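Local coordinates for carbohydrate-binding protein (Flavonifractor plautii, PDB 6N1B), which probably removes the acetyl group from N-acetylgalactosamine of the blood group A antigen, and holds a blood group B trisaccharide in its glycan pocket, at residues D212-V217 with V275-D280; V57-E62 with S338-P343. One frame throughout, in Å; residues are numbered along the deposited sequence.

Contact 1 of 2, residues D212-V217 with V275-D280; sequences DDFRDV and VQYVPD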
loop_
_atom_site.group_PDB
_atom_site.type_symbol
_atom_site.label_atom_id
_atom_site.label_comp_id
_atom_site.label_asym_id
_atom_site.label_seq_id
_atom_site.Cartn_x
_atom_site.Cartn_y
_atom_site.Cartn_z
ATOM N N ASP A 212 -6.754 4.789 -15.347
ATOM C CA ASP A 212 -6.495 5.933 -16.182
ATOM C C ASP A 212 -7.798 6.239 -17.026
ATOM O O ASP A 212 -8.102 5.450 -17.932
ATOM C CB ASP A 212 -5.301 5.656 -17.088
ATOM C CG ASP A 212 -4.973 6.718 -18.151
ATOM O OD1 ASP A 212 -5.810 7.457 -18.542
ATOM O OD2 ASP A 212 -3.745 6.719 -18.618
ATOM N N ASP A 213 -8.493 7.284 -16.657
ATOM C CA ASP A 213 -9.733 7.676 -17.317
ATOM C C ASP A 213 -9.524 8.453 -18.622
ATOM O O ASP A 213 -10.523 8.837 -19.221
ATOM C CB ASP A 213 -10.599 8.458 -16.322
ATOM C CG ASP A 213 -12.070 8.527 -16.675
ATOM O OD1 ASP A 213 -12.622 7.756 -17.519
ATOM O OD2 ASP A 213 -12.653 9.404 -16.016
ATOM N N PHE A 214 -8.268 8.725 -18.999
ATOM C CA PHE A 214 -7.995 9.346 -20.297
ATOM C C PHE A 214 -7.942 8.233 -21.374
ATOM O O PHE A 214 -8.808 8.171 -22.234
ATOM C CB PHE A 214 -6.712 10.158 -20.286
ATOM C CG PHE A 214 -6.875 11.437 -19.550
ATOM C CD1 PHE A 214 -6.900 11.534 -18.155
ATOM C CD2 PHE A 214 -6.832 12.640 -20.230
ATOM C CE1 PHE A 214 -7.078 12.722 -17.531
ATOM C CE2 PHE A 214 -6.947 13.869 -19.556
ATOM C CZ PHE A 214 -7.004 13.906 -18.229
ATOM N N ARG A 215 -6.967 7.351 -21.255
ATOM C CA ARG A 215 -6.801 6.196 -22.153
ATOM C C ARG A 215 -7.863 5.129 -21.914
ATOM O O ARG A 215 -8.038 4.271 -22.774
ATOM C CB ARG A 215 -5.366 5.685 -22.059
ATOM C CG ARG A 215 -4.297 6.531 -22.771
ATOM C CD ARG A 215 -2.926 6.179 -22.424
ATOM N NE ARG A 215 -2.548 5.968 -20.975
ATOM C CZ ARG A 215 -1.445 5.300 -20.645
ATOM N NH1 ARG A 215 -0.494 5.017 -21.670
ATOM N NH2 ARG A 215 -1.195 5.461 -19.398
ATOM N N ASP A 216 -8.467 5.088 -20.700
ATOM C CA ASP A 216 -9.458 4.138 -20.298
ATOM C C ASP A 216 -8.871 2.746 -20.206
ATOM O O ASP A 216 -9.121 1.801 -20.948
ATOM C CB ASP A 216 -10.702 4.208 -21.125
ATOM C CG ASP A 216 -11.469 5.475 -20.839
ATOM O OD1 ASP A 216 -11.633 5.784 -19.615
ATOM O OD2 ASP A 216 -11.889 6.223 -21.732
ATOM N N VAL A 217 -7.979 2.633 -19.182
ATOM C CA VAL A 217 -7.210 1.387 -18.965
ATOM C C VAL A 217 -6.823 1.337 -17.442
ATOM O O VAL A 217 -6.542 2.441 -16.888
ATOM C CB VAL A 217 -5.966 1.355 -19.900
ATOM C CG1 VAL A 217 -4.940 2.445 -19.602
ATOM C CG2 VAL A 217 -5.340 -0.023 -19.960
ATOM N N VAL A 275 0.742 4.645 -6.122
ATOM C CA VAL A 275 0.535 5.655 -7.232
ATOM C C VAL A 275 -0.893 6.173 -7.208
ATOM O O VAL A 275 -1.830 5.429 -6.946
ATOM C CB VAL A 275 0.863 5.052 -8.604
ATOM C CG1 VAL A 275 0.663 6.062 -9.743
ATOM C CG2 VAL A 275 2.291 4.505 -8.624
ATOM N N GLN A 276 -1.057 7.465 -7.525
ATOM C CA GLN A 276 -2.368 8.072 -7.761
ATOM C C GLN A 276 -2.318 8.873 -9.060
ATOM O O GLN A 276 -1.331 9.546 -9.312
ATOM C CB GLN A 276 -2.747 9.021 -6.630
ATOM C CG GLN A 276 -3.037 8.365 -5.297
ATOM C CD GLN A 276 -4.418 7.841 -5.248
ATOM O OE1 GLN A 276 -5.393 8.595 -5.048
ATOM N NE2 GLN A 276 -4.591 6.512 -5.524
ATOM N N TYR A 277 -3.430 8.835 -9.818
ATOM C CA TYR A 277 -3.636 9.903 -10.804
ATOM C C TYR A 277 -4.300 11.102 -10.014
ATOM O O TYR A 277 -5.323 10.831 -9.335
ATOM C CB TYR A 277 -4.449 9.494 -12.024
ATOM C CG TYR A 277 -4.515 10.645 -12.988
ATOM C CD1 TYR A 277 -3.414 10.997 -13.837
ATOM C CD2 TYR A 277 -5.663 11.446 -13.045
ATOM C CE1 TYR A 277 -3.458 12.143 -14.657
ATOM C CE2 TYR A 277 -5.731 12.536 -13.895
ATOM C CZ TYR A 277 -4.665 12.909 -14.650
ATOM O OH TYR A 277 -4.685 14.005 -15.463
ATOM N N VAL A 278 -3.762 12.289 -10.196
ATOM C CA VAL A 278 -4.249 13.472 -9.474
ATOM C C VAL A 278 -4.804 14.438 -10.509
ATOM O O VAL A 278 -4.069 15.195 -11.142
ATOM C CB VAL A 278 -3.157 14.084 -8.625
ATOM C CG1 VAL A 278 -3.740 15.291 -7.874
ATOM C CG2 VAL A 278 -2.551 13.103 -7.635
ATOM N N PRO A 279 -6.132 14.466 -10.699
ATOM C CA PRO A 279 -6.727 15.335 -11.699
ATOM C C PRO A 279 -6.305 16.832 -11.589
ATOM O O PRO A 279 -6.034 17.500 -12.577
ATOM C CB PRO A 279 -8.226 15.182 -11.488
ATOM C CG PRO A 279 -8.348 13.734 -11.055
ATOM C CD PRO A 279 -7.141 13.605 -10.115
ATOM N N ASP A 280 -6.244 17.322 -10.346
ATOM C CA ASP A 280 -5.897 18.759 -10.144
ATOM C C ASP A 280 -4.533 19.126 -10.630
ATOM O O ASP A 280 -4.294 20.281 -10.982
ATOM C CB ASP A 280 -6.066 19.104 -8.649
ATOM C CG ASP A 280 -6.001 20.565 -8.320
ATOM O OD1 ASP A 280 -6.635 21.355 -9.006
ATOM O OD2 ASP A 280 -5.387 20.889 -7.350
#
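F214 meets Y277 at the surface, where two neighbouring blades face each other in a fold of five successive antiparallel sheets, consistent with a five-bladed beta-propeller. F214 lies in the hairpin loop between strands 207-212 and 217-224, and Y277 near the end of strand 269-278. The phenylalanine offers one corner of its ring: F214 CE1 is 3.4 Å from Y277 OH and 3.8 Å from Y277 CZ. The two rings meet obliquely, with centroids 5.6 Å apart and planes at 64°. CG anti to the backbone N (chi1 -177°) carries the Y277 ring toward the F214 loop, and the ring of F284 packs edge-to-face with it. No hydrogen bond crosses between the segments, so the evidence is for plain packing.

What positions F214 is the loop itself. D212 O accepts V217 N and, weakly, D216 N, the pairing of a G1 beta bulge, and the D212 carboxylate organises the turn from within. D212 OD1 takes F214 N at 2.8 Å, which defines an Asx turn, and R215 N at 3.0 Å, approaching from above the carboxylate plane. R215 folds back to grip OD2 side-on, and its NH1 continues to Y242 OH. In this salt bridge R215 NE lies 2.7 Å and R215 NH2 2.9 Å from D212 OD2, with that oxygen almost exactly in the guanidinium plane.

Contact 2 of 2, residues V57-E62 with S338-P343; sequences VVVLEE and SFYYEP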
loop_
_atom_site.group_PDB
_atom_site.type_symbol
_atom_site.label_atom_id
_atom_site.label_comp_id
_atom_site.label_asym_id
_atom_site.label_seq_id
_atom_site.Cartn_x
_atom_site.Cartn_y
_atom_site.Cartn_z
ATOM N N VAL A 57 -5.250 3.269 1.231
ATOM C CA VAL A 57 -6.477 3.938 1.584
ATOM C C VAL A 57 -7.183 4.436 0.329
ATOM O O VAL A 57 -6.522 4.900 -0.610
ATOM C CB VAL A 57 -6.136 5.132 2.503
ATOM C CG1 VAL A 57 -7.369 5.928 2.877
ATOM C CG2 VAL A 57 -5.520 4.623 3.802
ATOM N N VAL A 58 -8.510 4.291 0.298
ATOM C CA VAL A 58 -9.378 4.833 -0.730
ATOM C C VAL A 58 -10.241 5.933 -0.080
ATOM O O VAL A 58 -10.891 5.655 0.917
ATOM C CB VAL A 58 -10.272 3.748 -1.346
ATOM C CG1 VAL A 58 -11.247 4.388 -2.333
ATOM C CG2 VAL A 58 -9.473 2.620 -2.026
ATOM N N VAL A 59 -10.122 7.132 -0.637
ATOM C CA VAL A 59 -10.922 8.277 -0.181
ATOM C C VAL A 59 -11.948 8.634 -1.245
ATOM O O VAL A 59 -11.555 8.982 -2.347
ATOM C CB VAL A 59 -10.044 9.526 0.163
ATOM C CG1 VAL A 59 -10.921 10.632 0.781
ATOM C CG2 VAL A 59 -8.932 9.112 1.099
ATOM N N LEU A 60 -13.221 8.637 -0.922
ATOM C CA LEU A 60 -14.296 8.910 -1.859
ATOM C C LEU A 60 -14.996 10.226 -1.519
ATOM O O LEU A 60 -15.049 10.601 -0.379
ATOM C CB LEU A 60 -15.303 7.780 -1.710
ATOM C CG LEU A 60 -14.824 6.410 -1.931
ATOM C CD1 LEU A 60 -15.915 5.382 -1.564
ATOM C CD2 LEU A 60 -14.290 6.133 -3.344
ATOM N N GLU A 61 -15.632 10.764 -2.577
ATOM C CA GLU A 61 -16.385 11.934 -2.540
ATOM C C GLU A 61 -17.719 11.807 -1.770
ATOM O O GLU A 61 -18.240 12.719 -1.065
ATOM C CB GLU A 61 -16.638 12.363 -4.099
ATOM C CG GLU A 61 -15.721 11.614 -5.119
ATOM C CD GLU A 61 -16.096 10.109 -5.305
ATOM O OE1 GLU A 61 -17.385 9.812 -5.321
ATOM O OE2 GLU A 61 -15.136 9.276 -5.446
ATOM N N GLU A 62 -18.257 10.632 -1.907
ATOM C CA GLU A 62 -19.548 10.246 -1.329
ATOM C C GLU A 62 -19.391 8.897 -0.703
ATOM O O GLU A 62 -18.575 8.068 -1.117
ATOM C CB GLU A 62 -20.559 10.179 -2.458
ATOM C CG GLU A 62 -20.882 11.500 -3.153
ATOM C CD GLU A 62 -21.642 11.293 -4.438
ATOM O OE1 GLU A 62 -22.029 10.215 -4.775
ATOM O OE2 GLU A 62 -21.794 12.332 -5.070
ATOM N N SER A 338 0.499 5.084 1.700
ATOM C CA SER A 338 -0.594 5.377 0.791
ATOM C C SER A 338 -0.976 6.824 0.925
ATOM O O SER A 338 -0.866 7.388 1.975
ATOM C CB SER A 338 -1.737 4.426 1.112
ATOM O OG SER A 338 -2.852 4.632 0.286
ATOM N N PHE A 339 -1.469 7.434 -0.142
ATOM C CA PHE A 339 -1.816 8.850 -0.041
ATOM C C PHE A 339 -3.050 9.185 -0.824
ATOM O O PHE A 339 -3.465 8.460 -1.771
ATOM C CB PHE A 339 -0.662 9.739 -0.476
ATOM C CG PHE A 339 -0.408 9.780 -1.934
ATOM C CD1 PHE A 339 0.225 8.694 -2.601
ATOM C CD2 PHE A 339 -0.750 10.823 -2.651
ATOM C CE1 PHE A 339 0.458 8.787 -3.959
ATOM C CE2 PHE A 339 -0.557 10.936 -4.050
ATOM C CZ PHE A 339 0.084 9.908 -4.660
ATOM N N TYR A 340 -3.583 10.347 -0.461
ATOM C CA TYR A 340 -4.673 10.986 -1.262
ATOM C C TYR A 340 -4.325 12.450 -1.349
ATOM O O TYR A 340 -4.001 13.110 -0.330
ATOM C CB TYR A 340 -6.013 10.822 -0.564
ATOM C CG TYR A 340 -7.184 11.489 -1.172
ATOM C CD1 TYR A 340 -7.565 11.150 -2.487
ATOM C CD2 TYR A 340 -7.842 12.505 -0.544
ATOM C CE1 TYR A 340 -8.672 11.778 -3.091
ATOM C CE2 TYR A 340 -8.997 13.091 -1.164
ATOM C CZ TYR A 340 -9.319 12.759 -2.436
ATOM O OH TYR A 340 -10.392 13.367 -3.069
ATOM N N TYR A 341 -4.387 13.008 -2.585
ATOM C CA TYR A 341 -4.327 14.448 -2.809
ATOM C C TYR A 341 -5.753 14.996 -2.671
ATOM O O TYR A 341 -6.603 14.665 -3.498
ATOM C CB TYR A 341 -3.715 14.752 -4.147
ATOM C CG TYR A 341 -3.643 16.204 -4.476
ATOM C CD1 TYR A 341 -4.796 16.843 -4.980
ATOM C CD2 TYR A 341 -2.490 16.950 -4.410
ATOM C CE1 TYR A 341 -4.751 18.179 -5.362
ATOM C CE2 TYR A 341 -2.388 18.253 -4.835
ATOM C CZ TYR A 341 -3.548 18.861 -5.300
ATOM O OH TYR A 341 -3.409 20.171 -5.695
ATOM N N GLU A 342 -5.959 15.788 -1.641
ATOM C CA GLU A 342 -7.278 16.368 -1.365
ATOM C C GLU A 342 -7.295 17.739 -2.031
ATOM O O GLU A 342 -6.617 18.645 -1.588
ATOM C CB GLU A 342 -7.505 16.431 0.100
ATOM C CG GLU A 342 -8.857 16.980 0.456
ATOM C CD GLU A 342 -9.717 16.080 1.272
ATOM O OE1 GLU A 342 -10.864 16.393 1.377
ATOM O OE2 GLU A 342 -9.248 14.975 1.759
ATOM N N PRO A 343 -8.147 17.916 -3.064
ATOM C CA PRO A 343 -8.131 19.260 -3.714
ATOM C C PRO A 343 -8.548 20.356 -2.760
ATOM O O PRO A 343 -9.347 20.107 -1.861
ATOM C CB PRO A 343 -9.088 19.148 -4.902
ATOM C CG PRO A 343 -9.212 17.742 -5.078
ATOM C CD PRO A 343 -8.975 16.951 -3.820
HETATM O O HOH W 1 -5.631 6.886 -2.232
HETATM O O HOH W 2 -12.205 11.191 -3.736
#
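Residues 57-59 and 338-340 run side by side in parallel, V57 level with S338 and V59 with Y340, their CA atoms 6.1 Å apart at the first pair and 6.9 Å at the second; beyond them the first chain turns a corner at E61 and E62. They lie on the inner strands of two blades of the propeller, and no direct backbone hydrogen bond joins the two segments. Instead, the hydroxyl of S338 reaches over: V57 N donates to S338 OG at 2.9 Å in an almost straight bond (175°). With OG anti to the backbone N of S338, the hydroxyl is extended toward the neighbouring strand. One step on, a water donates to both V57 O and F339 O, each at 2.7 Å, bridging the carbonyls.

V59 sits on one face of the Y340 ring in a CH-pi contact. V59 CB lies 3.7 Å from the Y340 ring centroid and 12° off the normal, while CG1 leans to CE2 of Y340 and CG2 to CG. A second water lies 2.9 Å from Y340 OH and donates to V59 O.

S338 OG also hydrogen-bonds D56 OD1, and F339 N bonds D274 OD2. D56 and D274, with D122, form a calcium site. The serine, from the last blade, thus grips the first at two adjacent points, consistent with holding the D56 carboxylate in place.

In the fold
From the N terminus, strand 30-31 first completes the last sheet by pairing with 385-395. The chain then enters contact 2 through 57-62, on the inner strand of the first sheet, which has three strands, and passes through the next sheet into the third, where the 212-217 hairpin starts contact 1. That contact closes at 275-280, on the inner strand of the fourth sheet, 58 residues on between nearest ends. Contact 2 closes only at 338-343, 276 residues between nearest ends, so its loop encloses that of contact 1 without crossing it. It packs the inner strands of the first and last blades together. The two contacts also meet directly: D280 OD2 is 2.7 Å from Y341 OH, a probable hydrogen bond, and Q276 CG packs on F339 CZ.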